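Long-range contact in filamentation induced by cAMP protein Fic (Desulfovibrio alaskensis, PDB 4RGL), which belongs to the mainly helical Fic/DOC family and probably carries a C-terminal domain of the helix-turn-helix class: residues A144-L158 with I174-A186. Sequence-based numbering, arbitrary orientation.
Sequences APPADRVPKLMADLL and IFHYEFEFIHPFA
L157 lies level with F175 where helices 150-158 and 174-182 run antiparallel at 176°, their axes 10.8 Å apart, and V150 lies level with P184, just past the second helix. The interface is apolar, and two residues lock it as knobs in holes. L157 enters the hole formed by F175, E178, F179 and I182. Its CG stands anti to the backbone N (chi1 -178°), which carries the branched end across to the other helix. There L157 CD2 lies over one face of the F175 ring, 4.1 Å from the centroid, in a CH-pi contact. L157 CD1 rests against E178 CB at 3.6 Å. L158 CD2 reaches the edge of the same ring, 3.9 Å from F175 CE2.

I182 is the return knob, held among V150, L153, M154 and L157. Its CD1 meets L153 CB at 3.7 Å. M154, a selenomethionine, bends so that its CE fits between I182 and P184. Its SE approaches the F179 ring obliquely. V150 CG1 packs on P184 CB at 3.7 Å. Before helix 150-158, P145 CG touches F181 CE2 at 3.9 Å.

Past I182 the chain leaves the helix at H183, which has positive phi. H183 ND1 donates to E180 O at 2.6 Å, and R128 bonds to the carbonyls of P145, I182 and H183. H183, P184 and F185 begin the HPFxDGNGR signature of the Fic fold, and an unidentified ligand lies beside H183.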
ATOM      1  N   ALA A 144     -13.556 -25.602   6.083  1.00 67.17           N
ATOM      2  CA  ALA A 144     -12.210 -25.796   5.527  1.00 66.21           C
ATOM      3  C   ALA A 144     -11.722 -27.240   5.782  1.00 69.92           C
ATOM      4  O   ALA A 144     -12.364 -27.979   6.529  1.00 69.74           O
ATOM      5  CB  ALA A 144     -11.240 -24.793   6.144  1.00 66.16           C
ATOM      6  N   PRO A 145     -10.581 -27.669   5.184  1.00 66.94           N
ATOM      7  CA  PRO A 145     -10.099 -29.045   5.441  1.00 67.93           C
ATOM      8  C   PRO A 145      -9.843 -29.306   6.945  1.00 73.00           C
ATOM      9  O   PRO A 145      -9.531 -28.374   7.695  1.00 71.83           O
ATOM     10  CB  PRO A 145      -8.793 -29.117   4.636  1.00 69.83           C
ATOM     11  CG  PRO A 145      -8.926 -28.061   3.596  1.00 73.16           C
ATOM     12  CD  PRO A 145      -9.710 -26.959   4.224  1.00 67.90           C
ATOM     13  N   PRO A 146      -9.964 -30.579   7.411  1.00 70.78           N
ATOM     14  CA  PRO A 146      -9.702 -30.862   8.834  1.00 70.87           C
ATOM     15  C   PRO A 146      -8.332 -30.338   9.276  1.00 74.93           C
ATOM     16  O   PRO A 146      -7.394 -30.308   8.480  1.00 74.41           O
ATOM     17  CB  PRO A 146      -9.769 -32.387   8.908  1.00 73.88           C
ATOM     18  CG  PRO A 146     -10.627 -32.782   7.778  1.00 78.15           C
ATOM     19  CD  PRO A 146     -10.339 -31.804   6.677  1.00 73.00           C
ATOM     20  N   ALA A 147      -8.220 -29.928  10.552  1.00 72.12           N
ATOM     21  CA  ALA A 147      -6.997 -29.322  11.094  1.00 72.16           C
ATOM     22  C   ALA A 147      -5.770 -30.254  10.959  1.00 78.42           C
ATOM     23  O   ALA A 147      -4.651 -29.764  10.801  1.00 78.26           O
ATOM     24  CB  ALA A 147      -7.203 -28.956  12.542  1.00 72.95           C
ATOM     25  N   ASP A 148      -5.982 -31.593  11.021  1.00 76.76           N
ATOM     26  CA  ASP A 148      -4.878 -32.556  10.943  1.00 78.67           C
ATOM     27  C   ASP A 148      -4.316 -32.664   9.498  1.00 83.03           C
ATOM     28  O   ASP A 148      -3.198 -33.159   9.311  1.00 85.04           O
ATOM     29  CB  ASP A 148      -5.314 -33.947  11.460  1.00 82.22           C
ATOM     30  CG  ASP A 148      -6.575 -34.515  10.811  1.00 96.69           C
ATOM     31  OD1 ASP A 148      -6.919 -34.077   9.689  1.00 98.08           O
ATOM     32  OD2 ASP A 148      -7.174 -35.450  11.394  1.00102.45           O
ATOM     33  N   ARG A 149      -5.070 -32.154   8.493  1.00 76.81           N
ATOM     34  CA  ARG A 149      -4.611 -32.170   7.089  1.00 76.04           C
ATOM     35  C   ARG A 149      -3.752 -30.949   6.789  1.00 78.01           C
ATOM     36  O   ARG A 149      -2.936 -30.979   5.861  1.00 78.77           O
ATOM     37  CB  ARG A 149      -5.815 -32.209   6.120  1.00 75.61           C
ATOM     38  CG  ARG A 149      -6.835 -33.306   6.418  1.00 90.84           C
ATOM     39  CD  ARG A 149      -6.383 -34.677   5.951  1.00106.26           C
ATOM     40  NE  ARG A 149      -7.385 -35.701   6.254  1.00121.73           N
ATOM     41  CZ  ARG A 149      -8.414 -35.993   5.459  1.00137.89           C
ATOM     42  NH1 ARG A 149      -8.580 -35.343   4.311  1.00123.02           N
ATOM     43  NH2 ARG A 149      -9.286 -36.929   5.809  1.00126.69           N
ATOM     44  N   VAL A 150      -3.970 -29.846   7.552  1.00 71.36           N
ATOM     45  CA  VAL A 150      -3.334 -28.543   7.311  1.00 69.38           C
ATOM     46  C   VAL A 150      -1.766 -28.664   7.263  1.00 74.43           C
ATOM     47  O   VAL A 150      -1.157 -28.183   6.310  1.00 74.01           O
ATOM     48  CB  VAL A 150      -3.777 -27.494   8.368  1.00 71.19           C
ATOM     49  CG1 VAL A 150      -3.003 -26.188   8.206  1.00 70.05           C
ATOM     50  CG2 VAL A 150      -5.279 -27.247   8.296  1.00 69.53           C
ATOM     51  N   PRO A 151      -1.099 -29.274   8.289  1.00 72.37           N
ATOM     52  CA  PRO A 151       0.378 -29.304   8.282  1.00 73.76           C
ATOM     53  C   PRO A 151       0.961 -29.791   6.941  1.00 78.02           C
ATOM     54  O   PRO A 151       1.857 -29.143   6.397  1.00 77.11           O
ATOM     55  CB  PRO A 151       0.709 -30.278   9.412  1.00 77.23           C
ATOM     56  CG  PRO A 151      -0.414 -30.138  10.359  1.00 80.33           C
ATOM     57  CD  PRO A 151      -1.645 -29.868   9.531  1.00 74.04           C
ATOM     58  N   LYS A 152       0.443 -30.933   6.407  1.00 75.42           N
ATOM     59  CA  LYS A 152       0.915 -31.511   5.134  1.00 76.07           C
ATOM     60  C   LYS A 152       0.552 -30.592   3.948  1.00 78.12           C
ATOM     61  O   LYS A 152       1.400 -30.331   3.091  1.00 78.62           O
ATOM     62  CB  LYS A 152       0.314 -32.925   4.926  1.00 79.41           C
ATOM     63  CG  LYS A 152       0.721 -33.601   3.601  1.00 92.10           C
ATOM     64  CD  LYS A 152       2.190 -34.052   3.600  1.00104.02           C
ATOM     65  CE  LYS A 152       2.605 -34.652   2.274  1.00114.00           C
ATOM     66  NZ  LYS A 152       1.797 -35.852   1.928  1.00124.27           N
ATOM     67  N   LEU A 153      -0.710 -30.100   3.909  1.00 72.02           N
ATOM     68  CA  LEU A 153      -1.174 -29.196   2.844  1.00 70.01           C
ATOM     69  C   LEU A 153      -0.285 -27.952   2.755  1.00 72.01           C
ATOM     70  O   LEU A 153       0.101 -27.540   1.654  1.00 71.58           O
ATOM     71  CB  LEU A 153      -2.641 -28.778   3.099  1.00 68.24           C
ATOM     72  CG  LEU A 153      -3.699 -29.852   2.873  1.00 72.51           C
ATOM     73  CD1 LEU A 153      -5.008 -29.463   3.509  1.00 70.90           C
ATOM     74  CD2 LEU A 153      -3.889 -30.128   1.400  1.00 74.82           C
HETATM   75  N   MSE A 154       0.063 -27.374   3.917  1.00 66.71           N
HETATM   76  CA  MSE A 154       0.889 -26.179   3.989  1.00 65.39           C
HETATM   77  C   MSE A 154       2.341 -26.497   3.678  1.00 72.31           C
HETATM   78  O   MSE A 154       2.997 -25.721   2.984  1.00 72.27           O
HETATM   79  CB  MSE A 154       0.767 -25.524   5.368  1.00 66.02           C
HETATM   80  CG  MSE A 154      -0.491 -24.704   5.506  1.00 69.80           C
HETATM   81 SE   MSE A 154      -0.492 -23.262   4.222  0.75 75.05          SE
HETATM   82  CE  MSE A 154      -2.183 -23.189   3.882  1.00 70.42           C
ATOM     83  N   ALA A 155       2.834 -27.664   4.139  1.00 70.63           N
ATOM     84  CA  ALA A 155       4.194 -28.100   3.841  1.00 72.39           C
ATOM     85  C   ALA A 155       4.386 -28.260   2.346  1.00 77.78           C
ATOM     86  O   ALA A 155       5.360 -27.742   1.789  1.00 78.16           O
ATOM     87  CB  ALA A 155       4.492 -29.410   4.552  1.00 74.91           C
ATOM     88  N   ASP A 156       3.411 -28.922   1.670  1.00 74.33           N
ATOM     89  CA  ASP A 156       3.453 -29.132   0.224  1.00 74.89           C
ATOM     90  C   ASP A 156       3.393 -27.806  -0.518  1.00 78.41           C
ATOM     91  O   ASP A 156       4.201 -27.565  -1.416  1.00 80.06           O
ATOM     92  CB  ASP A 156       2.290 -30.041  -0.227  1.00 76.37           C
ATOM     93  CG  ASP A 156       2.386 -31.475   0.264  1.00 85.69           C
ATOM     94  OD1 ASP A 156       3.518 -31.921   0.590  1.00 87.34           O
ATOM     95  OD2 ASP A 156       1.356 -32.181   0.234  1.00 90.14           O
ATOM     96  N   LEU A 157       2.453 -26.923  -0.119  1.00 72.11           N
ATOM     97  CA  LEU A 157       2.270 -25.625  -0.759  1.00 70.02           C
ATOM     98  C   LEU A 157       3.552 -24.769  -0.669  1.00 74.55           C
ATOM     99  O   LEU A 157       3.952 -24.161  -1.663  1.00 74.44           O
ATOM    100  CB  LEU A 157       1.080 -24.876  -0.118  1.00 67.49           C
ATOM    101  CG  LEU A 157       0.732 -23.517  -0.732  1.00 69.71           C
ATOM    102  CD1 LEU A 157       0.455 -23.641  -2.229  1.00 70.00           C
ATOM    103  CD2 LEU A 157      -0.442 -22.886  -0.022  1.00 68.84           C
ATOM    104  N   LEU A 158       4.196 -24.738   0.515  1.00 71.77           N
ATOM    105  CA  LEU A 158       5.417 -23.947   0.716  1.00 72.59           C
ATOM    106  C   LEU A 158       6.602 -24.582  -0.003  1.00 81.43           C
ATOM    107  O   LEU A 158       7.478 -23.865  -0.492  1.00 82.13           O
ATOM    108  CB  LEU A 158       5.726 -23.787   2.211  1.00 72.25           C
ATOM    109  CG  LEU A 158       4.717 -22.957   3.011  1.00 74.30           C
ATOM    110  CD1 LEU A 158       4.872 -23.193   4.481  1.00 74.53           C
ATOM    111  CD2 LEU A 158       4.830 -21.469   2.675  1.00 74.79           C
ATOM    112  N   ILE A 174      -1.374 -18.330  -7.592  1.00 74.06           N
ATOM    113  CA  ILE A 174      -1.592 -19.749  -7.290  1.00 74.45           C
ATOM    114  C   ILE A 174      -1.555 -19.975  -5.767  1.00 77.72           C
ATOM    115  O   ILE A 174      -2.435 -20.656  -5.223  1.00 76.99           O
ATOM    116  CB  ILE A 174      -0.549 -20.645  -8.018  1.00 79.08           C
ATOM    117  CG1 ILE A 174      -0.569 -20.421  -9.565  1.00 80.47           C
ATOM    118  CG2 ILE A 174      -0.754 -22.116  -7.666  1.00 80.01           C
ATOM    119  CD1 ILE A 174      -1.864 -20.914 -10.298  1.00 88.68           C
ATOM    120  N   PHE A 175      -0.552 -19.380  -5.075  1.00 73.75           N
ATOM    121  CA  PHE A 175      -0.426 -19.512  -3.623  1.00 72.98           C
ATOM    122  C   PHE A 175      -1.659 -18.938  -2.918  1.00 75.69           C
ATOM    123  O   PHE A 175      -2.217 -19.589  -2.039  1.00 74.39           O
ATOM    124  CB  PHE A 175       0.847 -18.819  -3.120  1.00 74.77           C
ATOM    125  CG  PHE A 175       1.106 -19.021  -1.641  1.00 75.86           C
ATOM    126  CD1 PHE A 175       0.508 -18.196  -0.694  1.00 77.07           C
ATOM    127  CD2 PHE A 175       1.934 -20.042  -1.197  1.00 78.87           C
ATOM    128  CE1 PHE A 175       0.716 -18.409   0.668  1.00 77.84           C
ATOM    129  CE2 PHE A 175       2.156 -20.241   0.168  1.00 81.50           C
ATOM    130  CZ  PHE A 175       1.547 -19.422   1.090  1.00 78.04           C
ATOM    131  N   HIS A 176      -2.085 -17.718  -3.320  1.00 72.23           N
ATOM    132  CA  HIS A 176      -3.272 -17.051  -2.758  1.00 70.96           C
ATOM    133  C   HIS A 176      -4.489 -17.965  -2.857  1.00 72.97           C
ATOM    134  O   HIS A 176      -5.216 -18.129  -1.885  1.00 72.53           O
ATOM    135  CB  HIS A 176      -3.539 -15.721  -3.513  1.00 71.94           C
ATOM    136  CG  HIS A 176      -4.451 -14.764  -2.789  1.00 74.72           C
ATOM    137  ND1 HIS A 176      -4.166 -13.411  -2.724  1.00 76.16           N
ATOM    138  CD2 HIS A 176      -5.602 -14.999  -2.116  1.00 76.28           C
ATOM    139  CE1 HIS A 176      -5.161 -12.867  -2.045  1.00 75.04           C
ATOM    140  NE2 HIS A 176      -6.038 -13.785  -1.641  1.00 75.40           N
ATOM    141  N   TYR A 177      -4.678 -18.595  -4.025  1.00 69.57           N
ATOM    142  CA  TYR A 177      -5.804 -19.483  -4.294  1.00 69.45           C
ATOM    143  C   TYR A 177      -5.741 -20.730  -3.421  1.00 73.81           C
ATOM    144  O   TYR A 177      -6.753 -21.122  -2.836  1.00 74.96           O
ATOM    145  CB  TYR A 177      -5.822 -19.870  -5.778  1.00 71.91           C
ATOM    146  CG  TYR A 177      -6.830 -20.939  -6.127  1.00 75.25           C
ATOM    147  CD1 TYR A 177      -8.178 -20.630  -6.287  1.00 76.93           C
ATOM    148  CD2 TYR A 177      -6.420 -22.235  -6.432  1.00 77.75           C
ATOM    149  CE1 TYR A 177      -9.102 -21.596  -6.679  1.00 79.00           C
ATOM    150  CE2 TYR A 177      -7.329 -23.200  -6.864  1.00 79.70           C
ATOM    151  CZ  TYR A 177      -8.671 -22.879  -6.977  1.00 89.15           C
ATOM    152  OH  TYR A 177      -9.575 -23.841  -7.366  1.00 94.01           O
ATOM    153  N   GLU A 178      -4.566 -21.352  -3.326  1.00 69.32           N
ATOM    154  CA  GLU A 178      -4.392 -22.550  -2.515  1.00 68.85           C
ATOM    155  C   GLU A 178      -4.523 -22.228  -1.024  1.00 70.62           C
ATOM    156  O   GLU A 178      -5.232 -22.933  -0.304  1.00 69.88           O
ATOM    157  CB  GLU A 178      -3.038 -23.200  -2.801  1.00 71.48           C
ATOM    158  CG  GLU A 178      -2.952 -23.837  -4.178  1.00 79.24           C
ATOM    159  CD  GLU A 178      -3.953 -24.953  -4.416  1.00 93.11           C
ATOM    160  OE1 GLU A 178      -4.127 -25.800  -3.510  1.00 87.35           O
ATOM    161  OE2 GLU A 178      -4.556 -24.984  -5.510  1.00 87.87           O
ATOM    162  N   PHE A 179      -3.874 -21.123  -0.571  1.00 65.72           N
ATOM    163  CA  PHE A 179      -3.902 -20.689   0.830  1.00 63.80           C
ATOM    164  C   PHE A 179      -5.338 -20.418   1.291  1.00 65.45           C
ATOM    165  O   PHE A 179      -5.700 -20.791   2.403  1.00 64.35           O
ATOM    166  CB  PHE A 179      -3.035 -19.423   1.017  1.00 65.12           C
ATOM    167  CG  PHE A 179      -2.865 -18.989   2.452  1.00 66.36           C
ATOM    168  CD1 PHE A 179      -3.802 -18.158   3.063  1.00 68.70           C
ATOM    169  CD2 PHE A 179      -1.756 -19.384   3.187  1.00 69.51           C
ATOM    170  CE1 PHE A 179      -3.658 -17.780   4.403  1.00 69.28           C
ATOM    171  CE2 PHE A 179      -1.598 -18.980   4.519  1.00 72.40           C
ATOM    172  CZ  PHE A 179      -2.552 -18.180   5.117  1.00 69.38           C
ATOM    173  N   GLU A 180      -6.155 -19.768   0.435  1.00 61.88           N
ATOM    174  CA  GLU A 180      -7.543 -19.441   0.776  1.00 61.31           C
ATOM    175  C   GLU A 180      -8.374 -20.729   0.948  1.00 66.22           C
ATOM    176  O   GLU A 180      -9.252 -20.784   1.810  1.00 65.17           O
ATOM    177  CB  GLU A 180      -8.166 -18.531  -0.309  1.00 62.36           C
ATOM    178  CG  GLU A 180      -9.431 -17.793   0.140  1.00 71.25           C
ATOM    179  CD  GLU A 180     -10.742 -18.565   0.035  1.00 83.28           C
ATOM    180  OE1 GLU A 180     -10.740 -19.676  -0.543  1.00 59.19           O
ATOM    181  OE2 GLU A 180     -11.789 -18.002   0.432  1.00 80.97           O
ATOM    182  N   PHE A 181      -8.084 -21.767   0.131  1.00 63.73           N
ATOM    183  CA  PHE A 181      -8.788 -23.044   0.217  1.00 63.68           C
ATOM    184  C   PHE A 181      -8.468 -23.768   1.532  1.00 67.04           C
ATOM    185  O   PHE A 181      -9.351 -24.413   2.111  1.00 66.78           O
ATOM    186  CB  PHE A 181      -8.430 -23.941  -0.982  1.00 66.60           C
ATOM    187  CG  PHE A 181      -8.908 -25.374  -0.850  1.00 69.02           C
ATOM    188  CD1 PHE A 181     -10.223 -25.715  -1.139  1.00 72.61           C
ATOM    189  CD2 PHE A 181      -8.042 -26.378  -0.423  1.00 71.55           C
ATOM    190  CE1 PHE A 181     -10.670 -27.035  -0.991  1.00 74.20           C
ATOM    191  CE2 PHE A 181      -8.492 -27.693  -0.265  1.00 74.93           C
ATOM    192  CZ  PHE A 181      -9.800 -28.015  -0.562  1.00 73.06           C
ATOM    193  N   ILE A 182      -7.206 -23.700   1.980  1.00 63.40           N
ATOM    194  CA  ILE A 182      -6.781 -24.435   3.166  1.00 63.93           C
ATOM    195  C   ILE A 182      -7.237 -23.707   4.461  1.00 67.70           C
ATOM    196  O   ILE A 182      -7.697 -24.373   5.392  1.00 67.98           O
ATOM    197  CB  ILE A 182      -5.245 -24.673   3.162  1.00 67.73           C
ATOM    198  CG1 ILE A 182      -4.802 -25.403   1.857  1.00 69.18           C
ATOM    199  CG2 ILE A 182      -4.805 -25.464   4.423  1.00 68.54           C
ATOM    200  CD1 ILE A 182      -3.264 -25.491   1.630  1.00 73.14           C
ATOM    201  N   HIS A 183      -7.146 -22.334   4.499  1.00 63.16           N
ATOM    202  CA  HIS A 183      -7.487 -21.558   5.720  1.00 62.19           C
ATOM    203  C   HIS A 183      -6.721 -22.129   6.920  1.00 67.16           C
ATOM    204  O   HIS A 183      -7.311 -22.803   7.765  1.00 67.46           O
ATOM    205  CB  HIS A 183      -9.016 -21.580   5.981  1.00 62.48           C
ATOM    206  CG  HIS A 183      -9.726 -20.325   5.581  1.00 65.05           C
ATOM    207  ND1 HIS A 183      -9.847 -19.958   4.254  1.00 66.35           N
ATOM    208  CD2 HIS A 183     -10.466 -19.475   6.337  1.00 66.36           C
ATOM    209  CE1 HIS A 183     -10.579 -18.853   4.251  1.00 65.23           C
ATOM    210  NE2 HIS A 183     -10.979 -18.527   5.481  1.00 65.48           N
ATOM    211  N   PRO A 184      -5.367 -22.027   6.917  1.00 63.46           N
ATOM    212  CA  PRO A 184      -4.579 -22.774   7.911  1.00 63.73           C
ATOM    213  C   PRO A 184      -4.711 -22.224   9.331  1.00 66.14           C
ATOM    214  O   PRO A 184      -4.427 -22.937  10.281  1.00 65.83           O
ATOM    215  CB  PRO A 184      -3.143 -22.622   7.403  1.00 65.98           C
ATOM    216  CG  PRO A 184      -3.156 -21.384   6.604  1.00 69.38           C
ATOM    217  CD  PRO A 184      -4.493 -21.349   5.939  1.00 64.42           C
ATOM    218  N   PHE A 185      -5.081 -20.953   9.475  1.00 62.02           N
ATOM    219  CA  PHE A 185      -5.138 -20.335  10.794  1.00 61.96           C
ATOM    220  C   PHE A 185      -6.579 -20.227  11.299  1.00 67.74           C
ATOM    221  O   PHE A 185      -7.523 -20.255  10.504  1.00 67.36           O
ATOM    222  CB  PHE A 185      -4.485 -18.954  10.766  1.00 62.57           C
ATOM    223  CG  PHE A 185      -3.043 -18.977  10.322  1.00 64.37           C
ATOM    224  CD1 PHE A 185      -2.039 -19.401  11.184  1.00 68.48           C
ATOM    225  CD2 PHE A 185      -2.681 -18.527   9.059  1.00 66.14           C
ATOM    226  CE1 PHE A 185      -0.705 -19.417  10.774  1.00 70.26           C
ATOM    227  CE2 PHE A 185      -1.344 -18.528   8.655  1.00 69.82           C
ATOM    228  CZ  PHE A 185      -0.364 -18.978   9.515  1.00 69.01           C
ATOM    229  N   ALA A 186      -6.745 -20.115  12.620  1.00 65.55           N
ATOM    230  CA  ALA A 186      -8.055 -19.958  13.232  1.00 65.69           C
ATOM    231  C   ALA A 186      -8.713 -18.632  12.799  1.00 70.01           C
ATOM    232  O   ALA A 186      -9.933 -18.575  12.640  1.00 70.37           O
ATOM    233  CB  ALA A 186      -7.932 -20.012  14.744  1.00 67.20           C
TER